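Local coordinates for protein exosome complex component Rrp42 (Archaeoglobus fulgidus, PDB 3M7N) that serves as a probably non-catalytic subunit of the RNA-degrading exosome, likely helping to shape the active site of its partner Rrp41, at residues 102-107 with 224-229; 210-215 with 239-244; 156-161 with 254-259; 39-44 with 57-62. All blocks are in the same frame, centred on the assembly; numbering follows the deposited sequence.

Contact 1 of 4, residues 102-107 with 224-229; sequences SIELAR and AMQKSG. With nucleotides of chain L.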
loop_
_atom_site.group_PDB
_atom_site.type_symbol
_atom_site.label_atom_id
_atom_site.label_comp_id
_atom_site.label_asym_id
_atom_site.label_seq_id
_atom_site.Cartn_x
_atom_site.Cartn_y
_atom_site.Cartn_z
ATOM N N SER H 102 -15.546 -6.965 6.844
ATOM C CA SER H 102 -16.062 -7.944 5.916
ATOM C C SER H 102 -15.633 -9.362 6.317
ATOM O O SER H 102 -16.379 -10.322 6.138
ATOM C CB SER H 102 -15.604 -7.581 4.498
ATOM O OG SER H 102 -16.031 -8.541 3.560
ATOM N N ILE H 103 -14.423 -9.496 6.851
ATOM C CA ILE H 103 -13.955 -10.787 7.347
ATOM C C ILE H 103 -14.769 -11.229 8.574
ATOM O O ILE H 103 -15.171 -12.390 8.700
ATOM C CB ILE H 103 -12.463 -10.716 7.699
ATOM C CG1 ILE H 103 -11.620 -10.802 6.423
ATOM C CG2 ILE H 103 -12.084 -11.824 8.663
ATOM C CD1 ILE H 103 -10.248 -10.200 6.569
ATOM N N GLU H 104 -15.031 -10.284 9.462
ATOM C CA GLU H 104 -15.842 -10.550 10.637
ATOM C C GLU H 104 -17.240 -11.059 10.251
ATOM O O GLU H 104 -17.656 -12.125 10.687
ATOM C CB GLU H 104 -15.931 -9.294 11.499
ATOM C CG GLU H 104 -16.409 -9.534 12.915
ATOM C CD GLU H 104 -15.731 -8.607 13.906
ATOM O OE1 GLU H 104 -15.078 -9.122 14.838
ATOM O OE2 GLU H 104 -15.828 -7.369 13.733
ATOM N N LEU H 105 -17.943 -10.300 9.423
ATOM C CA LEU H 105 -19.262 -10.687 8.940
ATOM C C LEU H 105 -19.283 -12.094 8.347
ATOM O O LEU H 105 -20.101 -12.916 8.726
ATOM C CB LEU H 105 -19.766 -9.675 7.904
ATOM C CG LEU H 105 -21.235 -9.813 7.487
ATOM C CD1 LEU H 105 -21.825 -8.437 7.193
ATOM C CD2 LEU H 105 -21.436 -10.772 6.305
ATOM N N ALA H 106 -18.386 -12.389 7.418
ATOM C CA ALA H 106 -18.417 -13.708 6.788
ATOM C C ALA H 106 -18.188 -14.795 7.824
ATOM O O ALA H 106 -18.740 -15.891 7.732
ATOM C CB ALA H 106 -17.385 -13.821 5.677
ATOM N N ARG H 107 -17.350 -14.499 8.802
ATOM C CA ARG H 107 -17.038 -15.503 9.803
ATOM C C ARG H 107 -18.197 -15.705 10.766
ATOM O O ARG H 107 -18.359 -16.798 11.281
ATOM C CB ARG H 107 -15.750 -15.175 10.559
ATOM C CG ARG H 107 -14.510 -15.358 9.720
ATOM C CD ARG H 107 -13.273 -14.982 10.494
ATOM N NE ARG H 107 -12.689 -16.150 11.140
ATOM C CZ ARG H 107 -12.542 -16.273 12.449
ATOM N NH1 ARG H 107 -12.002 -17.372 12.956
ATOM N NH2 ARG H 107 -12.939 -15.291 13.241
ATOM N N ALA H 224 -23.722 -19.645 18.155
ATOM C CA ALA H 224 -22.621 -18.708 17.952
ATOM C C ALA H 224 -22.966 -17.427 18.666
ATOM O O ALA H 224 -24.131 -17.056 18.747
ATOM C CB ALA H 224 -22.413 -18.439 16.468
ATOM N N MET H 225 -21.972 -16.753 19.213
ATOM C CA MET H 225 -22.205 -15.417 19.733
ATOM C C MET H 225 -20.969 -14.576 19.482
ATOM O O MET H 225 -19.847 -15.085 19.438
ATOM C CB MET H 225 -22.517 -15.425 21.231
ATOM C CG MET H 225 -23.711 -16.273 21.668
ATOM S SD MET H 225 -23.792 -16.419 23.478
ATOM C CE MET H 225 -24.356 -14.799 23.823
ATOM N N GLN H 226 -21.186 -13.277 19.344
ATOM C CA GLN H 226 -20.119 -12.359 19.055
ATOM C C GLN H 226 -20.453 -10.973 19.606
ATOM O O GLN H 226 -21.412 -10.328 19.166
ATOM C CB GLN H 226 -19.939 -12.289 17.531
ATOM C CG GLN H 226 -18.920 -11.250 17.038
ATOM C CD GLN H 226 -17.510 -11.634 17.380
ATOM O OE1 GLN H 226 -17.140 -12.827 17.383
ATOM N NE2 GLN H 226 -16.695 -10.624 17.666
ATOM N N LYS H 227 -19.675 -10.521 20.582
ATOM C CA LYS H 227 -19.690 -9.117 20.976
ATOM C C LYS H 227 -18.672 -8.316 20.109
ATOM O O LYS H 227 -17.550 -8.775 19.892
ATOM C CB LYS H 227 -19.368 -9.000 22.466
ATOM C CG LYS H 227 -19.132 -7.578 22.915
ATOM C CD LYS H 227 -18.883 -7.504 24.414
ATOM C CE LYS H 227 -17.620 -6.732 24.730
ATOM N NZ LYS H 227 -17.709 -5.303 24.485
ATOM N N SER H 228 -19.056 -7.141 19.604
ATOM C CA SER H 228 -18.134 -6.335 18.775
ATOM C C SER H 228 -18.182 -4.882 19.136
ATOM O O SER H 228 -19.261 -4.344 19.411
ATOM C CB SER H 228 -18.472 -6.414 17.281
ATOM O OG SER H 228 -18.299 -7.708 16.769
ATOM N N GLY H 229 -17.020 -4.234 19.078
ATOM C CA GLY H 229 -16.944 -2.804 19.304
ATOM C C GLY H 229 -16.284 -2.473 20.622
ATOM O O GLY H 229 -16.130 -3.343 21.487
ATOM P P C L 5 -12.102 -20.434 13.438
ATOM O OP1 C L 5 -12.879 -19.469 14.239
ATOM O OP2 C L 5 -11.010 -19.963 12.550
ATOM O "O5'" C L 5 -11.460 -21.539 14.406
ATOM C "C5'" C L 5 -12.138 -22.026 15.547
ATOM C "C4'" C L 5 -11.509 -23.329 15.995
ATOM O "O4'" C L 5 -11.325 -24.190 14.843
ATOM C "C3'" C L 5 -10.102 -23.237 16.568
ATOM O "O3'" C L 5 -10.125 -22.767 17.900
ATOM C "C2'" C L 5 -9.716 -24.709 16.488
ATOM O "O2'" C L 5 -10.418 -25.538 17.402
ATOM C "C1'" C L 5 -10.180 -24.998 15.061
ATOM N N1 C L 5 -9.140 -24.668 14.051
ATOM C C2 C L 5 -7.940 -25.384 14.067
ATOM O O2 C L 5 -7.792 -26.268 14.921
ATOM N N3 C L 5 -6.984 -25.086 13.147
ATOM C C4 C L 5 -7.193 -24.117 12.245
ATOM N N4 C L 5 -6.227 -23.857 11.354
ATOM C C5 C L 5 -8.412 -23.376 12.220
ATOM C C6 C L 5 -9.346 -23.680 13.130
HETATM O O HOH W 1 -15.634 -7.592 16.859
#
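Glu104 on the helix faces Gln226 and Ser228 on the strand, and a single water joins all three. The glutamate CB already points toward the strand. CG continues that course, lying anti to the backbone N (chi1 -164°), and the chain then bends at chi2 to deliver the carboxylate. CD is the first atom to meet the strand, 3.9 Å from Ser228 OG. Of the two oxygens, OE1 lies nearer Gln226, 3.6 Å from its NE2, with the carboxylate and amide planes turned 41° apart. That spacing is bridged by water 1, which donates to Glu104 OE1 at 2.6 Å. The same water is hydrogen-bonded to Ser228 OG at 2.7 Å and weakly accepts from Gln226 NE2. OE2 makes a salt bridge to Lys103 of the neighbouring Rrp41 subunit, while Gln226 OE1 is held by Arg111 and by Gln205 of that subunit. With an alanine in place of the glutamate, Lys103 of Rrp41 would probably lose its charge mate and the water its carboxylate acceptor. One helical turn further on, Arg107 turns to the RNA: its NH1 is 2.6 Å from OP1 of nucleotide C5 of chain L, and OP2 lies in plane at the guanidinium edge. Helix 100-115 rests on strand 78-84 through Ser102, Leu105 and Ala106, and on helix 148-161 through Leu105. Strand 222-228 pairs with strand 211-216 and, through Ala224 to Gln226, antiparallel with a strand of Rrp41, carrying the sheet across the subunit interface.

Contact 2 of 4, residues 210-215 with 239-244; sequences TTLTIT and DELLDV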
loop_
_atom_site.group_PDB
_atom_site.type_symbol
_atom_site.label_atom_id
_atom_site.label_comp_id
_atom_site.label_asym_id
_atom_site.label_seq_id
_atom_site.Cartn_x
_atom_site.Cartn_y
_atom_site.Cartn_z
ATOM N N THR H 210 -21.217 -0.632 18.436
ATOM C CA THR H 210 -21.155 -1.424 19.663
ATOM C C THR H 210 -22.323 -2.410 19.700
ATOM O O THR H 210 -23.448 -2.062 20.088
ATOM C CB THR H 210 -21.243 -0.508 20.859
ATOM O OG1 THR H 210 -22.335 0.396 20.654
ATOM C CG2 THR H 210 -19.981 0.298 20.984
ATOM N N THR H 211 -22.054 -3.635 19.271
ATOM C CA THR H 211 -23.115 -4.588 19.057
ATOM C C THR H 211 -22.919 -5.930 19.767
ATOM O O THR H 211 -21.842 -6.254 20.282
ATOM C CB THR H 211 -23.315 -4.861 17.553
ATOM O OG1 THR H 211 -22.154 -5.510 17.028
ATOM C CG2 THR H 211 -23.592 -3.556 16.783
ATOM N N LEU H 212 -23.993 -6.710 19.770
ATOM C CA LEU H 212 -23.955 -8.073 20.276
ATOM C C LEU H 212 -24.777 -8.922 19.316
ATOM O O LEU H 212 -25.894 -8.564 18.947
ATOM C CB LEU H 212 -24.486 -8.103 21.715
ATOM C CG LEU H 212 -24.372 -9.293 22.686
ATOM C CD1 LEU H 212 -25.676 -10.020 22.809
ATOM C CD2 LEU H 212 -23.236 -10.259 22.383
ATOM N N THR H 213 -24.191 -10.017 18.866
ATOM C CA THR H 213 -24.870 -10.942 17.982
ATOM C C THR H 213 -25.017 -12.304 18.663
ATOM O O THR H 213 -24.053 -12.839 19.200
ATOM C CB THR H 213 -24.079 -11.138 16.662
ATOM O OG1 THR H 213 -23.992 -9.895 15.960
ATOM C CG2 THR H 213 -24.775 -12.139 15.789
ATOM N N ILE H 214 -26.222 -12.861 18.638
ATOM C CA ILE H 214 -26.457 -14.206 19.150
ATOM C C ILE H 214 -27.133 -15.024 18.064
ATOM O O ILE H 214 -28.139 -14.592 17.494
ATOM C CB ILE H 214 -27.349 -14.204 20.422
ATOM C CG1 ILE H 214 -26.624 -13.511 21.565
ATOM C CG2 ILE H 214 -27.680 -15.646 20.856
ATOM C CD1 ILE H 214 -27.516 -13.061 22.659
ATOM N N THR H 215 -26.585 -16.200 17.786
ATOM C CA THR H 215 -27.166 -17.099 16.805
ATOM C C THR H 215 -27.687 -18.392 17.424
ATOM O O THR H 215 -27.015 -19.036 18.228
ATOM C CB THR H 215 -26.149 -17.446 15.707
ATOM O OG1 THR H 215 -25.522 -16.236 15.260
ATOM C CG2 THR H 215 -26.829 -18.176 14.526
ATOM N N ASP H 239 -27.934 -10.913 30.005
ATOM C CA ASP H 239 -28.896 -11.966 30.377
ATOM C C ASP H 239 -30.278 -11.729 29.785
ATOM O O ASP H 239 -30.891 -12.633 29.212
ATOM C CB ASP H 239 -28.995 -12.103 31.899
ATOM C CG ASP H 239 -27.722 -12.673 32.504
ATOM O OD1 ASP H 239 -27.105 -13.518 31.824
ATOM O OD2 ASP H 239 -27.325 -12.255 33.619
ATOM N N GLU H 240 -30.753 -10.499 29.927
ATOM C CA GLU H 240 -32.031 -10.124 29.390
ATOM C C GLU H 240 -32.017 -10.272 27.866
ATOM O O GLU H 240 -32.953 -10.829 27.284
ATOM C CB GLU H 240 -32.366 -8.699 29.811
ATOM C CG GLU H 240 -33.722 -8.216 29.315
ATOM C CD GLU H 240 -33.912 -6.722 29.516
ATOM O OE1 GLU H 240 -34.820 -6.137 28.873
ATOM O OE2 GLU H 240 -33.141 -6.143 30.316
ATOM N N LEU H 241 -30.939 -9.811 27.231
ATOM C CA LEU H 241 -30.833 -9.841 25.770
ATOM C C LEU H 241 -30.653 -11.255 25.230
ATOM O O LEU H 241 -31.062 -11.561 24.124
ATOM C CB LEU H 241 -29.681 -8.950 25.284
ATOM C CG LEU H 241 -29.595 -8.689 23.775
ATOM C CD1 LEU H 241 -30.950 -8.212 23.223
ATOM C CD2 LEU H 241 -28.491 -7.671 23.460
ATOM N N LEU H 242 -30.027 -12.117 26.012
ATOM C CA LEU H 242 -29.924 -13.521 25.642
ATOM C C LEU H 242 -31.324 -14.070 25.347
ATOM O O LEU H 242 -31.544 -14.731 24.313
ATOM C CB LEU H 242 -29.289 -14.308 26.796
ATOM C CG LEU H 242 -28.456 -15.572 26.585
ATOM C CD1 LEU H 242 -28.777 -16.544 27.677
ATOM C CD2 LEU H 242 -28.637 -16.231 25.225
ATOM N N ASP H 243 -32.267 -13.790 26.260
ATOM C CA ASP H 243 -33.636 -14.314 26.150
ATOM C C ASP H 243 -34.396 -13.678 25.007
ATOM O O ASP H 243 -34.979 -14.372 24.161
ATOM C CB ASP H 243 -34.413 -14.168 27.479
ATOM C CG ASP H 243 -33.850 -15.078 28.588
ATOM O OD1 ASP H 243 -33.413 -16.211 28.279
ATOM O OD2 ASP H 243 -33.815 -14.650 29.761
ATOM N N VAL H 244 -34.380 -12.355 24.974
ATOM C CA VAL H 244 -35.014 -11.616 23.897
ATOM C C VAL H 244 -34.567 -12.148 22.532
ATOM O O VAL H 244 -35.398 -12.327 21.634
ATOM C CB VAL H 244 -34.728 -10.100 24.042
ATOM C CG1 VAL H 244 -34.973 -9.360 22.725
ATOM C CG2 VAL H 244 -35.567 -9.502 25.170
#
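Strand 211-215 and helix 239-244, which meet through two aliphatic residues each, run with their axes 9.5 Å apart at closest approach and their N-to-C directions 45° apart. The backbones come nearest at Ile214 and Leu242, whose CA atoms are 7.4 Å apart. Alternation along the strand turns Leu212 and Ile214 toward the helix, whereas Thr213 between them points away. The Leu212 and Leu241 side chains each extend toward the other's backbone and meet at their end methyls, CD1 of Leu212 resting 3.7 Å from CD2 of Leu241. Ile214 reaches in more deeply. Its CG1 lies anti to the carbonyl carbon (chi1 -65°) and carries CD1 onto the helix backbone itself, 3.9 Å from Leu242 CA and 4.1 Å from Leu241 O. The CD2 methyl of Leu242 flanks the same isoleucine tip, 4.2 Å from Ile214 CD1. Strand 211-216 lies between strands 185-192 and 222-228, and helix 235-253 packs across one face of this antiparallel sheet: Leu241 also touches Ser189, Ile191 and Tyr196, while Leu242 leans on Val222 and on Arg212 of the neighbouring Rrp41 subunit.

Contact 3 of 4, residues 156-161 with 254-259; sequences AIAALM and EKFKEI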
loop_
_atom_site.group_PDB
_atom_site.type_symbol
_atom_site.label_atom_id
_atom_site.label_comp_id
_atom_site.label_asym_id
_atom_site.label_seq_id
_atom_site.Cartn_x
_atom_site.Cartn_y
_atom_site.Cartn_z
ATOM N N ALA H 156 -27.834 -16.258 3.495
ATOM C CA ALA H 156 -26.994 -17.441 3.375
ATOM C C ALA H 156 -27.759 -18.767 3.611
ATOM O O ALA H 156 -27.648 -19.701 2.808
ATOM C CB ALA H 156 -25.772 -17.334 4.263
ATOM N N ILE H 157 -28.538 -18.863 4.690
ATOM C CA ILE H 157 -29.263 -20.114 4.940
ATOM C C ILE H 157 -30.420 -20.326 3.940
ATOM O O ILE H 157 -30.686 -21.439 3.507
ATOM C CB ILE H 157 -29.754 -20.259 6.414
ATOM C CG1 ILE H 157 -30.302 -21.666 6.649
ATOM C CG2 ILE H 157 -30.802 -19.218 6.776
ATOM C CD1 ILE H 157 -29.228 -22.753 6.745
ATOM N N ALA H 158 -31.095 -19.255 3.562
ATOM C CA ALA H 158 -32.105 -19.368 2.518
ATOM C C ALA H 158 -31.487 -19.916 1.221
ATOM O O ALA H 158 -32.064 -20.784 0.560
ATOM C CB ALA H 158 -32.780 -18.021 2.275
ATOM N N ALA H 159 -30.305 -19.418 0.879
ATOM C CA ALA H 159 -29.613 -19.868 -0.318
ATOM C C ALA H 159 -29.244 -21.342 -0.213
ATOM O O ALA H 159 -29.390 -22.089 -1.182
ATOM C CB ALA H 159 -28.374 -19.044 -0.567
ATOM N N LEU H 160 -28.745 -21.749 0.954
ATOM C CA LEU H 160 -28.381 -23.134 1.160
ATOM C C LEU H 160 -29.613 -24.036 1.039
ATOM O O LEU H 160 -29.558 -25.096 0.422
ATOM C CB LEU H 160 -27.690 -23.310 2.509
ATOM C CG LEU H 160 -26.252 -22.791 2.507
ATOM C CD1 LEU H 160 -25.700 -22.690 3.927
ATOM C CD2 LEU H 160 -25.358 -23.659 1.593
ATOM N N MET H 161 -30.726 -23.583 1.607
ATOM C CA MET H 161 -31.986 -24.304 1.538
ATOM C C MET H 161 -32.544 -24.396 0.111
ATOM O O MET H 161 -33.353 -25.266 -0.178
ATOM C CB MET H 161 -33.012 -23.650 2.459
ATOM C CG MET H 161 -32.686 -23.799 3.943
ATOM S SD MET H 161 -33.742 -22.789 4.997
ATOM C CE MET H 161 -35.306 -23.669 4.834
ATOM N N GLU H 254 -39.644 -18.472 11.656
ATOM C CA GLU H 254 -40.957 -18.845 11.159
ATOM C C GLU H 254 -41.320 -18.149 9.839
ATOM O O GLU H 254 -42.344 -18.447 9.228
ATOM C CB GLU H 254 -42.013 -18.666 12.261
ATOM C CG GLU H 254 -43.192 -17.761 11.945
ATOM C CD GLU H 254 -44.068 -17.524 13.178
ATOM O OE1 GLU H 254 -43.616 -17.864 14.304
ATOM O OE2 GLU H 254 -45.200 -17.001 13.019
ATOM N N LYS H 255 -40.458 -17.246 9.386
ATOM C CA LYS H 255 -40.640 -16.627 8.082
ATOM C C LYS H 255 -40.154 -17.567 6.966
ATOM O O LYS H 255 -40.497 -17.390 5.804
ATOM C CB LYS H 255 -39.942 -15.257 8.014
ATOM C CG LYS H 255 -40.600 -14.189 8.887
ATOM C CD LYS H 255 -40.123 -12.782 8.558
ATOM C CE LYS H 255 -41.076 -11.708 9.137
ATOM N NZ LYS H 255 -40.923 -10.299 8.526
ATOM N N PHE H 256 -39.371 -18.574 7.326
ATOM C CA PHE H 256 -38.882 -19.534 6.341
ATOM C C PHE H 256 -39.932 -20.570 5.951
ATOM O O PHE H 256 -39.719 -21.362 5.038
ATOM C CB PHE H 256 -37.602 -20.222 6.830
ATOM C CG PHE H 256 -36.372 -19.347 6.751
ATOM C CD1 PHE H 256 -35.404 -19.572 5.783
ATOM C CD2 PHE H 256 -36.197 -18.299 7.629
ATOM C CE1 PHE H 256 -34.275 -18.769 5.696
ATOM C CE2 PHE H 256 -35.070 -17.497 7.551
ATOM C CZ PHE H 256 -34.108 -17.729 6.575
ATOM N N LYS H 257 -41.071 -20.557 6.636
ATOM C CA LYS H 257 -42.183 -21.433 6.283
ATOM C C LYS H 257 -42.796 -20.955 4.963
ATOM O O LYS H 257 -43.985 -21.146 4.712
ATOM C CB LYS H 257 -43.237 -21.413 7.391
ATOM C CG LYS H 257 -44.087 -22.668 7.490
ATOM C CD LYS H 257 -43.691 -23.506 8.706
ATOM C CE LYS H 257 -44.580 -24.746 8.857
ATOM N NZ LYS H 257 -44.319 -25.503 10.124
ATOM N N GLU H 258 -41.964 -20.334 4.127
ATOM C CA GLU H 258 -42.396 -19.715 2.872
ATOM C C GLU H 258 -43.274 -18.486 3.125
ATOM O O GLU H 258 -43.413 -17.619 2.257
ATOM C CB GLU H 258 -43.095 -20.730 1.953
ATOM C CG GLU H 258 -42.166 -21.813 1.430
ATOM C CD GLU H 258 -40.801 -21.261 1.036
ATOM O OE1 GLU H 258 -40.747 -20.307 0.225
ATOM O OE2 GLU H 258 -39.779 -21.775 1.546
ATOM N N ILE H 259 -43.849 -18.425 4.327
ATOM C CA ILE H 259 -44.610 -17.270 4.808
ATOM C C ILE H 259 -44.028 -15.925 4.369
ATOM O O ILE H 259 -42.947 -15.529 4.815
ATOM C CB ILE H 259 -44.671 -17.266 6.353
ATOM C CG1 ILE H 259 -45.471 -18.468 6.868
ATOM C CG2 ILE H 259 -45.242 -15.945 6.868
ATOM C CD1 ILE H 259 -45.570 -18.536 8.389
ATOM O OXT ILE H 259 -44.629 -15.188 3.581
#
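Phe256 pushes its ring, like a single large knob, into a shallow groove formed on helix 148-161 by Ile157, Ala158 and Met161. The ring goes in with CD1, CE1 and CZ leading. CG anti to the carbonyl carbon (chi1 -75°) sends the phenyl group away from the chain end and at the helix. The bottom of the groove is helix backbone, the N of Ala158 standing in plane at the ring edge. On one side of the ring the Ala158 methyl makes a low lip, its CB 3.8 Å from Phe256 CE1. Ile157 and Met161 build the higher wall on the other side. Ile157 contributes its short branch, with CG2 3.6 Å from Phe256 CZ, while its longer CG1 arm leads away from the ring; Ile157 also touches Pro184. One turn along, Met161 SD lies 3.7 Å from Phe256 CD1; seen from the ring centroid it stands 62° off the normal, an oblique Met-aromatic contact. Leu183 and Ile37 of strand 35-39 also touch the phenylalanine. Exchanging the ring for an alanine methyl would probably open a gap between the helix and the chain end and deprive the Met161 sulfur of its aromatic partner. No hydrogen bond crosses between the two segments: the C-terminal tail is joined to this helix by shape fit and apolar contact, with the polarisable sulfur adding a weak attraction.

Contact 4 of 4, residues 39-44 with 57-62; sequences PNVIEK and QVVVGV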
loop_
_atom_site.group_PDB
_atom_site.type_symbol
_atom_site.label_atom_id
_atom_site.label_comp_id
_atom_site.label_asym_id
_atom_site.label_seq_id
_atom_site.Cartn_x
_atom_site.Cartn_y
_atom_site.Cartn_z
ATOM N N PRO H 39 -35.720 -16.415 -2.863
ATOM C CA PRO H 39 -34.806 -17.445 -3.375
ATOM C C PRO H 39 -34.687 -17.452 -4.915
ATOM O O PRO H 39 -35.535 -16.896 -5.619
ATOM C CB PRO H 39 -35.457 -18.753 -2.907
ATOM C CG PRO H 39 -36.630 -18.346 -2.056
ATOM C CD PRO H 39 -37.011 -16.982 -2.461
ATOM N N ASN H 40 -33.628 -18.076 -5.424
ATOM C CA ASN H 40 -33.479 -18.286 -6.865
ATOM C C ASN H 40 -33.316 -17.018 -7.702
ATOM O O ASN H 40 -33.784 -16.957 -8.831
ATOM C CB ASN H 40 -34.677 -19.060 -7.395
ATOM C CG ASN H 40 -34.761 -20.447 -6.821
ATOM O OD1 ASN H 40 -35.675 -20.767 -6.053
ATOM N ND2 ASN H 40 -33.795 -21.289 -7.183
ATOM N N VAL H 41 -32.675 -15.996 -7.161
ATOM C CA VAL H 41 -32.553 -14.767 -7.920
ATOM C C VAL H 41 -31.403 -14.834 -8.914
ATOM O O VAL H 41 -31.334 -14.021 -9.823
ATOM C CB VAL H 41 -32.428 -13.539 -7.006
ATOM C CG1 VAL H 41 -33.770 -13.263 -6.317
ATOM C CG2 VAL H 41 -31.290 -13.730 -5.987
ATOM N N ILE H 42 -30.525 -15.823 -8.749
ATOM C CA ILE H 42 -29.410 -16.036 -9.662
ATOM C C ILE H 42 -29.464 -17.440 -10.239
ATOM O O ILE H 42 -28.818 -18.346 -9.718
ATOM C CB ILE H 42 -28.033 -15.860 -8.955
ATOM C CG1 ILE H 42 -27.958 -14.539 -8.167
ATOM C CG2 ILE H 42 -26.874 -15.990 -9.967
ATOM C CD1 ILE H 42 -27.821 -13.301 -9.029
ATOM N N GLU H 43 -30.210 -17.622 -11.327
ATOM C CA GLU H 43 -30.359 -18.947 -11.942
ATOM C C GLU H 43 -29.039 -19.671 -12.190
ATOM O O GLU H 43 -28.964 -20.887 -12.060
ATOM C CB GLU H 43 -31.104 -18.860 -13.282
ATOM C CG GLU H 43 -32.322 -17.980 -13.275
ATOM C CD GLU H 43 -31.979 -16.549 -13.615
ATOM O OE1 GLU H 43 -32.166 -15.682 -12.732
ATOM O OE2 GLU H 43 -31.511 -16.300 -14.761
ATOM N N LYS H 44 -28.001 -18.935 -12.575
ATOM C CA LYS H 44 -26.741 -19.579 -12.921
ATOM C C LYS H 44 -26.072 -20.154 -11.695
ATOM O O LYS H 44 -25.213 -21.025 -11.801
ATOM C CB LYS H 44 -25.782 -18.622 -13.639
ATOM C CG LYS H 44 -26.115 -18.397 -15.108
ATOM C CD LYS H 44 -24.913 -17.897 -15.913
ATOM C CE LYS H 44 -25.344 -17.556 -17.354
ATOM N NZ LYS H 44 -24.200 -17.258 -18.291
ATOM N N GLN H 57 -30.311 -4.500 1.839
ATOM C CA GLN H 57 -30.411 -5.529 0.806
ATOM C C GLN H 57 -29.082 -6.261 0.624
ATOM O O GLN H 57 -28.015 -5.656 0.592
ATOM C CB GLN H 57 -30.816 -4.917 -0.542
ATOM C CG GLN H 57 -32.006 -3.999 -0.493
ATOM C CD GLN H 57 -32.619 -3.762 -1.874
ATOM O OE1 GLN H 57 -32.962 -4.699 -2.590
ATOM N NE2 GLN H 57 -32.754 -2.509 -2.243
ATOM N N VAL H 58 -29.146 -7.572 0.491
ATOM C CA VAL H 58 -27.934 -8.344 0.289
ATOM C C VAL H 58 -28.325 -9.574 -0.470
ATOM O O VAL H 58 -29.450 -10.082 -0.336
ATOM C CB VAL H 58 -27.250 -8.741 1.633
ATOM C CG1 VAL H 58 -28.238 -9.397 2.564
ATOM C CG2 VAL H 58 -26.090 -9.671 1.375
ATOM N N VAL H 59 -27.414 -10.046 -1.302
ATOM C CA VAL H 59 -27.696 -11.251 -2.048
ATOM C C VAL H 59 -26.602 -12.231 -1.772
ATOM O O VAL H 59 -25.441 -11.856 -1.637
ATOM C CB VAL H 59 -27.871 -10.993 -3.581
ATOM C CG1 VAL H 59 -26.686 -10.249 -4.150
ATOM C CG2 VAL H 59 -28.092 -12.292 -4.305
ATOM N N VAL H 60 -26.982 -13.494 -1.655
ATOM C CA VAL H 60 -26.016 -14.529 -1.431
ATOM C C VAL H 60 -26.184 -15.553 -2.520
ATOM O O VAL H 60 -27.312 -15.932 -2.851
ATOM C CB VAL H 60 -26.223 -15.198 -0.044
ATOM C CG1 VAL H 60 -25.385 -16.467 0.079
ATOM C CG2 VAL H 60 -25.904 -14.221 1.073
ATOM N N GLY H 61 -25.069 -16.010 -3.079
ATOM C CA GLY H 61 -25.109 -17.096 -4.045
ATOM C C GLY H 61 -24.252 -18.250 -3.574
ATOM O O GLY H 61 -23.249 -18.059 -2.884
ATOM N N VAL H 62 -24.652 -19.457 -3.936
ATOM C CA VAL H 62 -23.896 -20.632 -3.565
ATOM C C VAL H 62 -23.374 -21.320 -4.808
ATOM O O VAL H 62 -24.093 -21.460 -5.784
ATOM C CB VAL H 62 -24.762 -21.641 -2.764
ATOM C CG1 VAL H 62 -23.933 -22.872 -2.392
ATOM C CG2 VAL H 62 -25.337 -20.981 -1.522
#
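Val41 and Ile42 against Val59 form a small, purely apolar contact between the loop that joins strands 35-39 and 47-53 and the next strand of the same sheet, 56-67. The loop folds over the sheet instead of pairing with this strand. The backbones come nearest at Ile42 and Gly61, whose CA atoms are 7.2 Å apart, and there Gly61 has no side chain to point at the loop. Strand alternation decides which residues face the loop: the Val59 side chain is turned toward it, whereas Val60 points the other way, to Ala155 of helix 148-161. The loop and that helix therefore lie on opposite faces of the strand. Val59 makes the contact with one methyl. With CG1 between the backbone N and the carbonyl carbon (chi1 53°), Val59 CG2 falls anti to the backbone N and comes within 3.9 Å of Val41 CG2. The same methyl is 4.5 Å from Ile42 CG1, a looser touch. The loop is also tied to strand 47-53: Ile42 N bonds to Ser48 OG, and Val41 packs on Ser48 and Leu50. The Rrp41 subunit borders the site, with its Phe84 on Val59 and its Gln131 on Ile42. Next to these aliphatic residues, Glu43 and Lys44 form salt bridges to Lys51 and Asp133 of Rrp41. The chemistry thus divides within one loop: adjacent aliphatic side chains meet strand 56-67 by van der Waals contact alone, hydrogen bonds tie the loop to strand 47-53, and the charged pair that follows serves the subunit interface.

Contacts 1, 2 and 4 are buried, whereas contact 3 is only partly so and involves the chain end. Contacts 1 and 2 share one sheet, since strands 222-228 and 211-216 are neighbours, and Met225 packs on Ile214 between them. Contacts 3 and 4 meet where Ala156, Ala159 and Leu160 touch Val60 and Val62, on the face of strand 56-67 away from the loop. Contact 1, beside Rrp41 and the RNA, is polar and water-bridged; contact 2, between helix and sheet, is aliphatic; contact 3, at the chain end, adds an aromatic ring and sulfur; contact 4, under a loop that also borders Rrp41, is aliphatic with charges alongside. Contacts 2 and 4 lie farthest apart, their centres about 28 Å from each other.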